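Local structure of acyl-CoA dehydrogenase FadE3 (Mycobacterium smegmatis, 4IV6) at residues L43-T46 with M47-G51; G345-T348 with E349-V352. The protein belongs to the acyl-CoA dehydrogenase family of flavoproteins and binds dihydroflavine-adenine dinucleotide in a four-chain assembly. One frame throughout, in Å; residues are numbered along the deposited sequence.

Overall arrangement
Both interactions are local, each joining neighbours along the chain, and they lie in different parts of the acyl-CoA dehydrogenase fold. Interaction 1 is the last part of helix 41-50 in the N-terminal domain, packed beside helix 9-26. Interaction 2 lies in the loop between helix 316-340 and helix 352-364 of the C-terminal domain and reaches the first residue of the latter; a second subunit meets it there. Their centres are 28 Å apart and their nearest atoms about 13 Å, so they do not touch. The side chain of Ser347 in interaction 2 is about 7 Å from a bound dihydroflavine-adenine dinucleotide, which Tyr346 touches; the side chain of Ile44 in interaction 1 is about 14 Å from one.

Interaction 1. Residues L43-T46 with M47-G51; sequences LIET and MKEIG
The carboxylate of Glu45 has Lys48 CD over one face, displaced toward OE1 and 3.7 Å from that oxygen. Lys48 NZ stands off the OE1 end, tilted out of the plane, in a long salt bridge of 3.9 Å to Glu45 OE1. The bend at chi2 of Glu45 (63°) turns its carboxylate back toward the helix and the lysine. The ammonium has its hydrogen bond elsewhere, to Gly118 O, so Lys48 ties the helix to a later segment, while its long methylene chain can pack as an apolar group, CE meeting Ile44 CG2. In the second carboxylate, Glu49 OE1 accepts a hydrogen bond from a water at 2.7 Å, somewhat out of the carboxylate plane. The Thr46 hydroxyl meets this water and Glu42 O of the preceding turn, while its methyl, CG2, turns to Ile50 CD1 (4.2 Å). Glu45 OE2 and Glu49 OE2 approach to 4.8 Å and may repel mildly. The buried side carries Leu43, Ile44 and Met47; Met47 SD lies 4.0 Å from Ile44 CA, and its flexible chain fits beside Phe21. Beneath all this run regular i to i+4 bonds, such as Lys48 N to Ile44 O (2.9 Å). Gly51 N bonds Lys48 O and, weakly, Met47 O; at its phi of 103° a side chain would press on Ile50 O, so glycine, with none, fits, and the alpha-helix ends in a Schellman motif.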
ATOM      1  N   LEU B  43     -29.630  18.410 -18.289  1.00 20.98           N
ATOM      2  CA  LEU B  43     -29.133  18.367 -16.919  1.00 20.17           C
ATOM      3  C   LEU B  43     -28.412  19.688 -16.553  1.00 19.79           C
ATOM      4  O   LEU B  43     -28.632  20.246 -15.479  1.00 19.52           O
ATOM      5  CB  LEU B  43     -28.207  17.154 -16.716  1.00 19.60           C
ATOM      6  CG  LEU B  43     -28.888  15.787 -16.869  1.00 20.04           C
ATOM      7  CD1 LEU B  43     -27.879  14.660 -16.717  1.00 19.92           C
ATOM      8  CD2 LEU B  43     -30.031  15.610 -15.870  1.00 20.50           C
ATOM      9  N   ILE B  44     -27.573  20.185 -17.450  1.00 19.10           N
ATOM     10  CA  ILE B  44     -26.819  21.395 -17.169  0.50 19.03           C
ATOM     11  C   ILE B  44     -27.765  22.606 -17.055  1.00 19.81           C
ATOM     12  O   ILE B  44     -27.573  23.468 -16.198  1.00 19.08           O
ATOM     13  CB  ILE B  44     -25.688  21.597 -18.202  0.50 18.75           C
ATOM     14  CG1 ILE B  44     -24.560  20.602 -17.903  0.50 18.21           C
ATOM     15  CG2 ILE B  44     -25.129  23.007 -18.129  0.50 18.65           C
ATOM     16  CD1 ILE B  44     -23.408  20.649 -18.880  0.50 17.96           C
ATOM     17  N   GLU B  45     -28.801  22.636 -17.879  1.00 21.12           N
ATOM     18  CA  GLU B  45     -29.793  23.700 -17.820  1.00 23.49           C
ATOM     19  C   GLU B  45     -30.522  23.699 -16.469  1.00 22.77           C
ATOM     20  O   GLU B  45     -30.712  24.747 -15.877  1.00 21.96           O
ATOM     21  CB  GLU B  45     -30.763  23.567 -18.991  1.00 25.71           C
ATOM     22  CG  GLU B  45     -31.568  24.807 -19.283  1.00 28.34           C
ATOM     23  CD  GLU B  45     -30.719  26.012 -19.705  1.00 29.27           C
ATOM     24  OE1 GLU B  45     -29.617  25.894 -20.294  1.00 28.57           O
ATOM     25  OE2 GLU B  45     -31.199  27.110 -19.428  1.00 32.51           O
ATOM     26  N   THR B  46     -30.873  22.524 -15.972  1.00 22.28           N
ATOM     27  CA  THR B  46     -31.470  22.413 -14.654  1.00 23.08           C
ATOM     28  C   THR B  46     -30.474  22.897 -13.597  1.00 22.46           C
ATOM     29  O   THR B  46     -30.851  23.559 -12.643  1.00 22.47           O
ATOM     30  CB  THR B  46     -31.920  20.967 -14.359  1.00 24.02           C
ATOM     31  OG1 THR B  46     -32.900  20.568 -15.334  1.00 24.66           O
ATOM     32  CG2 THR B  46     -32.506  20.850 -12.951  1.00 24.34           C
ATOM     33  N   MET B  47     -29.191  22.604 -13.783  1.00 21.45           N
ATOM     34  CA  MET B  47     -28.170  23.109 -12.854  1.00 21.13           C
ATOM     35  C   MET B  47     -28.116  24.617 -12.847  1.00 21.16           C
ATOM     36  O   MET B  47     -28.019  25.243 -11.785  1.00 21.08           O
ATOM     37  CB  MET B  47     -26.792  22.528 -13.177  1.00 20.26           C
ATOM     38  CG  MET B  47     -26.741  21.046 -12.861  1.00 20.51           C
ATOM     39  SD  MET B  47     -25.330  20.213 -13.600  1.00 20.23           S
ATOM     40  CE  MET B  47     -23.976  21.161 -12.934  1.00 19.86           C
ATOM     41  N   LYS B  48     -28.228  25.217 -14.021  1.00 22.00           N
ATOM     42  CA  LYS B  48     -28.307  26.668 -14.084  1.00 22.49           C
ATOM     43  C   LYS B  48     -29.496  27.222 -13.253  1.00 23.88           C
ATOM     44  O   LYS B  48     -29.315  28.147 -12.456  1.00 23.33           O
ATOM     45  CB  LYS B  48     -28.401  27.136 -15.525  1.00 23.03           C
ATOM     46  CG  LYS B  48     -27.171  26.834 -16.359  1.00 22.40           C
ATOM     47  CD  LYS B  48     -27.343  27.364 -17.766  1.00 23.08           C
ATOM     48  CE  LYS B  48     -26.172  26.936 -18.604  1.00 23.38           C
ATOM     49  NZ  LYS B  48     -26.138  27.635 -19.892  1.00 24.04           N
ATOM     50  N   GLU B  49     -30.683  26.651 -13.421  1.00 25.02           N
ATOM     51  CA  GLU B  49     -31.883  27.105 -12.694  1.00 27.40           C
ATOM     52  C   GLU B  49     -31.729  26.955 -11.167  1.00 26.53           C
ATOM     53  O   GLU B  49     -32.141  27.809 -10.396  1.00 25.88           O
ATOM     54  CB  GLU B  49     -33.109  26.319 -13.172  1.00 30.35           C
ATOM     55  CG  GLU B  49     -33.433  26.518 -14.656  1.00 33.78           C
ATOM     56  CD  GLU B  49     -34.348  25.445 -15.283  1.00 36.69           C
ATOM     57  OE1 GLU B  49     -34.729  24.440 -14.614  1.00 37.50           O
ATOM     58  OE2 GLU B  49     -34.662  25.614 -16.493  1.00 39.97           O
ATOM     59  N   ILE B  50     -31.136  25.839 -10.764  1.00 26.13           N
ATOM     60  CA  ILE B  50     -30.832  25.542  -9.357  0.50 25.88           C
ATOM     61  C   ILE B  50     -29.929  26.621  -8.743  1.00 25.30           C
ATOM     62  O   ILE B  50     -29.964  26.848  -7.554  1.00 24.90           O
ATOM     63  CB  ILE B  50     -30.120  24.164  -9.243  0.50 25.78           C
ATOM     64  CG1 ILE B  50     -31.116  23.030  -9.442  0.50 26.34           C
ATOM     65  CG2 ILE B  50     -29.433  23.973  -7.891  0.50 25.77           C
ATOM     66  CD1 ILE B  50     -30.464  21.672  -9.419  0.50 25.24           C
ATOM     67  N   GLY B  51     -29.107  27.274  -9.567  1.00 23.82           N
ATOM     68  CA  GLY B  51     -28.138  28.280  -9.071  1.00 22.96           C
ATOM     69  C   GLY B  51     -26.685  27.775  -8.987  1.00 21.67           C
ATOM     70  O   GLY B  51     -25.836  28.448  -8.405  1.00 20.43           O
TER
HETATM   71  O   HOH W   1     -35.221  21.792 -15.073  1.00 49.29           O

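Interaction 2. Residues G345-T348 with E349-V352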
ATOM      1  N   GLY B 345     -18.373  -6.398 -11.845  1.00 14.41           N
ATOM      2  CA  GLY B 345     -17.640  -5.145 -11.744  1.00 13.93           C
ATOM      3  C   GLY B 345     -17.079  -4.691 -13.081  1.00 13.82           C
ATOM      4  O   GLY B 345     -16.872  -3.498 -13.286  1.00 13.70           O
ATOM      5  N   TYR B 346     -16.815  -5.656 -13.956  1.00 13.66           N
ATOM      6  CA  TYR B 346     -16.235  -5.445 -15.275  1.00 13.78           C
ATOM      7  C   TYR B 346     -17.300  -5.083 -16.339  1.00 14.36           C
ATOM      8  O   TYR B 346     -16.965  -4.732 -17.463  1.00 14.13           O
ATOM      9  CB  TYR B 346     -15.414  -6.693 -15.685  1.00 13.66           C
ATOM     10  CG  TYR B 346     -14.218  -6.397 -16.570  1.00 13.62           C
ATOM     11  CD1 TYR B 346     -13.173  -5.582 -16.117  1.00 13.44           C
ATOM     12  CD2 TYR B 346     -14.126  -6.895 -17.867  1.00 13.97           C
ATOM     13  CE1 TYR B 346     -12.061  -5.304 -16.923  1.00 13.45           C
ATOM     14  CE2 TYR B 346     -13.025  -6.597 -18.676  1.00 14.21           C
ATOM     15  CZ  TYR B 346     -11.997  -5.782 -18.195  1.00 13.88           C
ATOM     16  OH  TYR B 346     -10.896  -5.476 -18.985  1.00 13.99           O
ATOM     17  N   SER B 347     -18.576  -5.182 -15.981  1.00 14.92           N
ATOM     18  CA  SER B 347     -19.679  -4.963 -16.929  1.00 15.99           C
ATOM     19  C   SER B 347     -20.064  -3.498 -16.979  1.00 16.36           C
ATOM     20  O   SER B 347     -20.224  -2.882 -15.939  1.00 16.37           O
ATOM     21  CB  SER B 347     -20.917  -5.765 -16.503  1.00 16.41           C
ATOM     22  OG  SER B 347     -22.079  -5.252 -17.148  1.00 17.30           O
ATOM     23  N   THR B 348     -20.258  -2.954 -18.187  1.00 17.27           N
ATOM     24  CA  THR B 348     -20.699  -1.565 -18.342  1.00 17.74           C
ATOM     25  C   THR B 348     -22.199  -1.390 -18.100  1.00 18.66           C
ATOM     26  O   THR B 348     -22.697  -0.266 -18.203  1.00 18.72           O
ATOM     27  CB  THR B 348     -20.375  -0.988 -19.732  1.00 18.17           C
ATOM     28  OG1 THR B 348     -21.033  -1.778 -20.727  1.00 18.58           O
ATOM     29  CG2 THR B 348     -18.905  -0.994 -19.997  1.00 18.16           C
ATOM     30  N   GLU B 349     -22.903  -2.480 -17.773  1.00 19.52           N
ATOM     31  CA  GLU B 349     -24.279  -2.439 -17.275  1.00 20.46           C
ATOM     32  C   GLU B 349     -24.354  -2.179 -15.765  1.00 19.94           C
ATOM     33  O   GLU B 349     -25.430  -1.889 -15.234  1.00 19.22           O
ATOM     34  CB  GLU B 349     -25.033  -3.733 -17.649  1.00 22.49           C
ATOM     35  CG  GLU B 349     -25.369  -3.754 -19.136  1.00 24.42           C
ATOM     36  CD  GLU B 349     -25.811  -5.101 -19.714  1.00 26.90           C
ATOM     37  OE1 GLU B 349     -26.210  -5.079 -20.901  1.00 30.50           O
ATOM     38  OE2 GLU B 349     -25.749  -6.165 -19.056  1.00 27.58           O
ATOM     39  N   TYR B 350     -23.205  -2.240 -15.096  1.00 18.91           N
ATOM     40  CA  TYR B 350     -23.065  -1.797 -13.704  1.00 18.98           C
ATOM     41  C   TYR B 350     -22.266  -0.483 -13.712  1.00 17.55           C
ATOM     42  O   TYR B 350     -21.651  -0.126 -14.726  1.00 17.59           O
ATOM     43  CB  TYR B 350     -22.357  -2.877 -12.870  1.00 19.12           C
ATOM     44  CG  TYR B 350     -23.193  -4.120 -12.700  1.00 20.60           C
ATOM     45  CD1 TYR B 350     -23.430  -4.960 -13.768  1.00 20.97           C
ATOM     46  CD2 TYR B 350     -23.782  -4.430 -11.470  1.00 21.81           C
ATOM     47  CE1 TYR B 350     -24.212  -6.078 -13.635  1.00 22.38           C
ATOM     48  CE2 TYR B 350     -24.586  -5.570 -11.321  1.00 22.65           C
ATOM     49  CZ  TYR B 350     -24.783  -6.383 -12.419  1.00 23.20           C
ATOM     50  OH  TYR B 350     -25.540  -7.513 -12.341  1.00 25.10           O
ATOM     51  N   ASP B 351     -22.316   0.255 -12.617  1.00 16.71           N
ATOM     52  CA  ASP B 351     -21.801   1.627 -12.590  1.00 16.38           C
ATOM     53  C   ASP B 351     -20.357   1.728 -12.082  1.00 14.94           C
ATOM     54  O   ASP B 351     -19.699   2.747 -12.299  1.00 14.67           O
ATOM     55  CB  ASP B 351     -22.713   2.511 -11.739  1.00 17.55           C
ATOM     56  CG  ASP B 351     -24.108   2.709 -12.366  1.00 19.02           C
ATOM     57  OD1 ASP B 351     -24.245   2.573 -13.600  1.00 19.75           O
ATOM     58  OD2 ASP B 351     -25.055   3.006 -11.618  1.00 19.96           O
ATOM     59  N   VAL B 352     -19.875   0.697 -11.392  1.00 13.99           N
ATOM     60  CA  VAL B 352     -18.585   0.786 -10.736  1.00 13.35           C
ATOM     61  C   VAL B 352     -17.458   0.959 -11.767  1.00 13.04           C
ATOM     62  O   VAL B 352     -16.459   1.579 -11.464  1.00 12.84           O
ATOM     63  CB  VAL B 352     -18.304  -0.358  -9.718  1.00 13.34           C
ATOM     64  CG1 VAL B 352     -19.194  -0.205  -8.490  1.00 13.79           C
ATOM     65  CG2 VAL B 352     -18.524  -1.750 -10.319  1.00 13.46           C
TER
HETATM   66  O   HOH W   2     -23.305  -7.146 -18.192  1.00 36.80           O
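Ser347 and Tyr350 meet with the hydroxyl at the ring's edge: Ser347 OG lies in the plane of the ring, 3.7 Å from Tyr350 CD1, and Ser347 CB is almost as near. The ring also meets that of Tyr344, at about 45° between planes. With OG of Ser347 swung opposite its own backbone N (chi1 162°), the oxygen reaches forward along the chain and accepts the N-H of Glu349 at 3.0 Å, the bond of an ST turn, which a small hydroxyl side chain can close. The ST turn overlaps a type I beta turn from Ser347 to Tyr350, in which Tyr350 N bonds Ser347 O at 3.2 Å. A water bridges Ser347 OG to Glu349 OE2, 2.8 Å from the latter, while the extended chain of Glu349 carries OE1 to a salt bridge with Arg199 of the second subunit. Just past the turn the chain comes back beside Gly345. There Val352, first residue of helix 352-364, rests its CG2 3.8 Å from Gly345 CA, the glycine bringing bare backbone against the methyl; the branched side chain of Val352 also packs on Ala337 and Val338 of helix 316-340.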